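Local coordinates for protein glutathione S-transferase (Acinetobacter baumannii, PDB 4MP4) that probably catalyses the conjugation of glutathione to electrophilic substrates, as a dimeric member of the glutathione transferase family, at residues L170-M173 and L174-I178; L10-D13 and S14-S18; P92-I95 and Q96-A99. All coordinates share one frame; numbering follows the deposited sequence.

Interaction 1: residues L170-M173 and L174-I178; sequences LALM and LQRLI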
# COMPACT_ATOMS: atom_id res chain seq x y z
N LEU A 170 2.37 -13.68 2.76
CA LEU A 170 2.53 -14.49 1.56
C LEU A 170 1.80 -15.81 1.72
O LEU A 170 1.08 -16.24 0.82
CB LEU A 170 4.02 -14.75 1.26
CG LEU A 170 4.33 -15.61 0.03
CD1 LEU A 170 3.89 -14.92 -1.27
CD2 LEU A 170 5.82 -15.92 -0.04
N ALA A 171 1.97 -16.46 2.87
CA ALA A 171 1.27 -17.70 3.15
C ALA A 171 -0.24 -17.54 3.00
O ALA A 171 -0.89 -18.39 2.38
CB ALA A 171 1.60 -18.24 4.54
N LEU A 172 -0.81 -16.47 3.55
CA LEU A 172 -2.25 -16.27 3.45
C LEU A 172 -2.64 -16.17 1.98
O LEU A 172 -3.63 -16.77 1.55
CB LEU A 172 -2.74 -15.07 4.26
CG LEU A 172 -4.25 -14.82 4.14
CD1 LEU A 172 -4.82 -14.26 5.44
CD2 LEU A 172 -4.63 -13.92 2.89
N MET A 173 -1.86 -15.43 1.21
CA MET A 173 -2.09 -15.28 -0.22
C MET A 173 -2.07 -16.62 -0.90
O MET A 173 -2.97 -16.92 -1.69
CB MET A 173 -1.04 -14.36 -0.86
CG MET A 173 -1.38 -13.94 -2.27
SD MET A 173 -2.93 -13.00 -2.45
CE MET A 173 -2.43 -11.33 -2.06
N LEU A 174 -1.07 -17.44 -0.60
CA LEU A 174 -0.98 -18.77 -1.19
C LEU A 174 -2.15 -19.68 -0.75
O LEU A 174 -2.64 -20.50 -1.53
CB LEU A 174 0.36 -19.43 -0.87
CG LEU A 174 1.60 -18.88 -1.58
CD1 LEU A 174 2.87 -19.38 -0.89
CD2 LEU A 174 1.59 -19.33 -3.02
N GLN A 175 -2.60 -19.49 0.49
CA GLN A 175 -3.67 -20.28 1.06
C GLN A 175 -4.99 -20.06 0.34
O GLN A 175 -5.84 -20.95 0.30
CB GLN A 175 -3.82 -19.99 2.56
CG GLN A 175 -2.84 -20.79 3.46
CD GLN A 175 -3.20 -22.28 3.57
OE1 GLN A 175 -3.42 -22.96 2.56
NE2 GLN A 175 -3.27 -22.78 4.79
N ARG A 176 -5.15 -18.88 -0.26
CA ARG A 176 -6.34 -18.57 -1.05
C ARG A 176 -6.45 -19.58 -2.18
O ARG A 176 -7.54 -19.95 -2.60
CB ARG A 176 -6.26 -17.15 -1.64
CG ARG A 176 -6.10 -16.06 -0.61
CD ARG A 176 -5.84 -14.68 -1.22
NE ARG A 176 -7.10 -13.97 -1.28
CZ ARG A 176 -7.39 -12.87 -0.61
NH1 ARG A 176 -6.47 -12.30 0.14
NH2 ARG A 176 -8.59 -12.34 -0.72
N LEU A 177 -5.31 -20.04 -2.66
CA LEU A 177 -5.26 -20.99 -3.75
C LEU A 177 -5.29 -22.42 -3.24
O LEU A 177 -6.05 -23.27 -3.72
CB LEU A 177 -4.00 -20.75 -4.56
CG LEU A 177 -4.01 -19.52 -5.45
CD1 LEU A 177 -2.60 -19.22 -5.95
CD2 LEU A 177 -4.97 -19.74 -6.61
N ILE A 178 -4.45 -22.69 -2.25
CA ILE A 178 -4.31 -24.03 -1.70
C ILE A 178 -5.63 -24.55 -1.12
O ILE A 178 -6.09 -25.64 -1.47
CB ILE A 178 -3.21 -24.06 -0.64
CG1 ILE A 178 -1.85 -23.74 -1.29
CG2 ILE A 178 -3.18 -25.40 0.06
CD1 ILE A 178 -0.79 -23.26 -0.34
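Arg176 runs back over the preceding turn of its helix and meets Leu172 and Met173. Its CB starts beside the backbone, 3.3 Å from Met173 O. CG lies beside the backbone N (chi1 -57°), which sets it between two carbonyls, 3.4 Å from Leu172 O and equally far from Met173 O. CD then rests on the sulfur, with Met173 SD 3.6 Å from Arg176 CD. The Arg176 chain bends at chi3, and this turns the guanidinium aside, so that NH1 comes 3.7 Å from Leu172 CD2. The polar end of the arginine is held from another part of the fold. Arg119 O, just after helix 113-118, accepts from NE; NH2 bonds weakly to Arg116 O within that helix. The charged tip is thus buried but has carbonyl partners. The backbone bonds of these turns differ. Leu174 N to Leu170 O is short and straight, 2.8 Å and 163°. Arg176 N is shared between Leu172 O and Met173 O, both long and bent. On another side of the helix, Leu174 CD1 packs 4.1 Å from Leu170 CG. Leu144 of helix 135-151 touches Leu170, Met173 and Leu174. This is i to i+4 and i to i+3 packing on the last turns of helix 165-178, here largely buried, in the all-helical C-terminal domain of the glutathione transferase fold.

Interaction 2: residues L10-D13 and S14-S18; sequences LYTD and SQFLS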
# COMPACT_ATOMS: atom_id res chain seq x y z
N LEU A 10 -7.46 -3.56 18.98
CA LEU A 10 -7.54 -3.91 17.56
C LEU A 10 -8.98 -4.16 17.12
O LEU A 10 -9.67 -4.97 17.72
CB LEU A 10 -6.69 -5.16 17.27
CG LEU A 10 -6.78 -5.75 15.85
CD1 LEU A 10 -6.31 -4.75 14.77
CD2 LEU A 10 -6.01 -7.03 15.74
N TYR A 11 -9.43 -3.47 16.08
CA TYR A 11 -10.78 -3.69 15.56
C TYR A 11 -10.75 -4.53 14.29
O TYR A 11 -10.11 -4.18 13.30
CB TYR A 11 -11.53 -2.37 15.33
CG TYR A 11 -11.71 -1.55 16.60
CD1 TYR A 11 -10.62 -0.97 17.22
CD2 TYR A 11 -12.97 -1.38 17.18
CE1 TYR A 11 -10.76 -0.24 18.38
CE2 TYR A 11 -13.12 -0.66 18.34
CZ TYR A 11 -12.01 -0.09 18.94
OH TYR A 11 -12.13 0.66 20.10
N THR A 12 -11.46 -5.66 14.32
CA THR A 12 -11.56 -6.52 13.15
C THR A 12 -13.00 -6.58 12.63
O THR A 12 -13.92 -6.11 13.29
CB THR A 12 -11.12 -7.96 13.49
OG1 THR A 12 -11.13 -8.75 12.30
CG2 THR A 12 -12.07 -8.57 14.50
N ASP A 13 -13.20 -7.15 11.44
CA ASP A 13 -14.55 -7.43 10.97
C ASP A 13 -15.11 -8.57 11.82
O ASP A 13 -14.37 -9.41 12.30
CB ASP A 13 -14.56 -7.81 9.50
CG ASP A 13 -13.72 -9.05 9.21
OD1 ASP A 13 -12.52 -9.07 9.53
OD2 ASP A 13 -14.28 -10.01 8.64
N SER A 14 -16.43 -8.59 12.02
CA SER A 14 -17.05 -9.53 12.95
C SER A 14 -16.87 -11.00 12.53
O SER A 14 -16.96 -11.90 13.36
CB SER A 14 -18.53 -9.22 13.09
OG SER A 14 -19.23 -9.57 11.91
N GLN A 15 -16.62 -11.24 11.26
CA GLN A 15 -16.44 -12.61 10.82
C GLN A 15 -14.98 -13.02 10.72
O GLN A 15 -14.68 -14.12 10.30
CB GLN A 15 -17.14 -12.85 9.48
CG GLN A 15 -18.60 -13.25 9.56
CD GLN A 15 -19.23 -13.23 8.19
OE1 GLN A 15 -19.51 -14.28 7.60
NE2 GLN A 15 -19.44 -12.03 7.66
N PHE A 16 -14.08 -12.11 11.10
CA PHE A 16 -12.64 -12.38 11.10
C PHE A 16 -12.09 -12.84 9.75
O PHE A 16 -11.15 -13.62 9.70
CB PHE A 16 -12.29 -13.43 12.15
CG PHE A 16 -12.36 -12.92 13.55
CD1 PHE A 16 -13.60 -12.59 14.13
CD2 PHE A 16 -11.20 -12.76 14.30
CE1 PHE A 16 -13.67 -12.11 15.43
CE2 PHE A 16 -11.27 -12.29 15.61
CZ PHE A 16 -12.51 -11.96 16.17
N LEU A 17 -12.68 -12.35 8.66
CA LEU A 17 -12.27 -12.73 7.31
C LEU A 17 -11.17 -11.83 6.76
O LEU A 17 -10.57 -12.15 5.74
CB LEU A 17 -13.46 -12.68 6.36
CG LEU A 17 -14.66 -13.59 6.63
CD1 LEU A 17 -15.65 -13.46 5.50
CD2 LEU A 17 -14.22 -15.05 6.80
N SER A 18 -10.93 -10.70 7.42
CA SER A 18 -9.98 -9.72 6.91
C SER A 18 -8.54 -10.20 6.96
O SER A 18 -8.04 -10.59 8.01
CB SER A 18 -10.10 -8.41 7.70
OG SER A 18 -9.04 -7.54 7.36
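Asp13 ends the first strand of the thioredoxin-like domain, and its carboxylate grips the loop that follows. Each oxygen takes one backbone N-H. Leu17 N donates to Asp13 OD2 at 2.8 Å, meeting its syn lone pair. Ser18 N donates to Asp13 OD1 at 3.1 Å, also on the syn side but well out of the carboxylate plane. The aspartate can reach both because CG sits between its own backbone N and carbonyl carbon (chi1 60°), folded over the loop. The backbone closes the same turn. Phe16 N donates to Asp13 O at 3.0 Å, which completes a type I beta turn from Asp13 to Phe16. Phe16 has a positive phi of 56°, and the chain changes course there. Further out, Trp204, Leu207 and Ala211 of helix 199-215 pack on this phenylalanine, which joins the loop to the C-terminal domain. Ser18 is the N-cap of helix 19-30, and its OG accepts from Ala21 N. The carboxylate therefore helps to place the N-cap residue. In glutathione transferases the loop after this strand borders the glutathione site, and it probably does so here. On the strand side, Thr12 makes a CH-pi contact: its CG2 lies over one face of the Phe16 ring, 3.9 Å from the ring centroid and 14° off the normal.

Interaction 3: residues P92-I95 and Q96-A99; sequences PKDI and QARA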
# COMPACT_ATOMS: atom_id res chain seq x y z
N PRO A 92 13.06 -7.60 8.21
CA PRO A 92 14.47 -7.97 8.27
C PRO A 92 15.33 -6.79 8.74
O PRO A 92 14.89 -5.64 8.61
CB PRO A 92 14.80 -8.32 6.81
CG PRO A 92 13.47 -8.61 6.18
CD PRO A 92 12.51 -7.69 6.84
N LYS A 93 16.51 -7.06 9.30
CA LYS A 93 17.33 -5.95 9.80
C LYS A 93 18.19 -5.29 8.72
O LYS A 93 18.40 -4.09 8.76
CB LYS A 93 18.15 -6.33 11.05
CG LYS A 93 19.25 -7.33 10.82
CD LYS A 93 19.98 -7.67 12.11
CE LYS A 93 20.76 -8.98 11.97
NZ LYS A 93 19.88 -10.13 11.61
N ASP A 94 18.69 -6.05 7.75
CA ASP A 94 19.40 -5.44 6.63
C ASP A 94 18.48 -4.45 5.89
O ASP A 94 17.33 -4.77 5.59
CB ASP A 94 19.91 -6.52 5.67
CG ASP A 94 20.45 -5.94 4.36
OD1 ASP A 94 20.79 -4.75 4.32
OD2 ASP A 94 20.53 -6.69 3.37
N ILE A 95 19.01 -3.27 5.59
CA ILE A 95 18.22 -2.21 4.97
C ILE A 95 17.66 -2.61 3.60
O ILE A 95 16.55 -2.20 3.25
CB ILE A 95 19.01 -0.90 4.84
CG1 ILE A 95 18.07 0.23 4.40
CG2 ILE A 95 20.19 -1.07 3.89
CD1 ILE A 95 18.77 1.55 4.13
N GLN A 96 18.39 -3.42 2.85
CA GLN A 96 17.89 -3.80 1.53
C GLN A 96 16.85 -4.92 1.58
O GLN A 96 15.88 -4.90 0.82
CB GLN A 96 19.03 -4.09 0.55
CG GLN A 96 19.59 -2.79 0.01
CD GLN A 96 20.89 -2.92 -0.75
OE1 GLN A 96 21.13 -3.91 -1.45
NE2 GLN A 96 21.75 -1.91 -0.61
N ALA A 97 17.03 -5.85 2.50
CA ALA A 97 16.05 -6.90 2.73
C ALA A 97 14.74 -6.29 3.25
O ALA A 97 13.66 -6.70 2.82
CB ALA A 97 16.59 -7.96 3.69
N ARG A 98 14.84 -5.30 4.14
CA ARG A 98 13.66 -4.59 4.64
C ARG A 98 12.89 -3.87 3.53
O ARG A 98 11.65 -3.88 3.50
CB ARG A 98 14.03 -3.59 5.73
CG ARG A 98 12.85 -2.75 6.24
CD ARG A 98 13.37 -1.62 7.11
NE ARG A 98 14.42 -2.17 7.94
CZ ARG A 98 15.65 -1.69 8.04
NH1 ARG A 98 16.01 -0.58 7.40
NH2 ARG A 98 16.51 -2.32 8.81
N ALA A 99 13.63 -3.24 2.63
CA ALA A 99 13.03 -2.58 1.48
C ALA A 99 12.33 -3.63 0.61
O ALA A 99 11.17 -3.46 0.23
CB ALA A 99 14.07 -1.81 0.68
O HOH W 1 13.81 -3.92 10.65
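Asp94 O accepts the shortest direct hydrogen bond between the two segments, from Arg98 N at 2.9 Å and 164°. This is the first full i to i+4 bond of the helix that begins here. The Asp94 side chain works on the same helix start. It is the N-cap residue, and OD1 takes Gln96 N at 3.1 Å. The N-H meets the carboxylate from above its plane. CG lies anti to the backbone N (chi1 170°), which brings the carboxylate to the amide ends of the first turn. A negative group in this place would probably be favoured by the helix dipole. One residue on, Ala99 N donates to Ile95 O at 3.2 Å.

Pro92 packs against the first turn of the helix. Its CB lies 3.6 Å from Ala97 CB, an apolar contact between the incoming loop and the helix. The Arg98 chain runs out extended and then bends at chi3, so its guanidinium folds back over the start of the helix. One face of that group looks onto the backbone around Asp94 and Ile95. NH1 is 3.7 Å from Ile95 CG1, so the isoleucine flanks the charged group. A water joins NE to the loop: it accepts from Arg98 NE at 3.3 Å and donates to Pro92 O at 2.9 Å.

The charge is answered across the dimer. Arg98 NH1 forms a salt bridge with Glu83 of the second subunit, and Ile95 packs on the same residue. Gln96 packs on Phe69 and Ala99 on Leu71, both of the second subunit, in its strand 69-72. The contact thus lies where the loop after helix 74-84 enters helix 95-110, the first helix of the C-terminal domain, with that helix facing an edge strand and a helix of the partner.

In the fold
Along the chain the order is interaction 2, interaction 3, interaction 1. Interaction 2 joins strand 8-13 of the N-terminal sheet to helix 19-30. Interaction 3 starts helix 95-110, and interaction 1 lies deeper, at the end of helix 165-178. Both of these belong to the C-terminal domain, yet their centres are about 24 Å apart. Interactions 1 and 2 come closer, about 18 Å between centres and about 6 Å between nearest atoms. Interactions 2 and 3 lie on opposite sides of the chain's centre, their centres about 30 Å apart. The three do not touch. They represent the thioredoxin-like domain, the helical core and the dimer interface of one subunit.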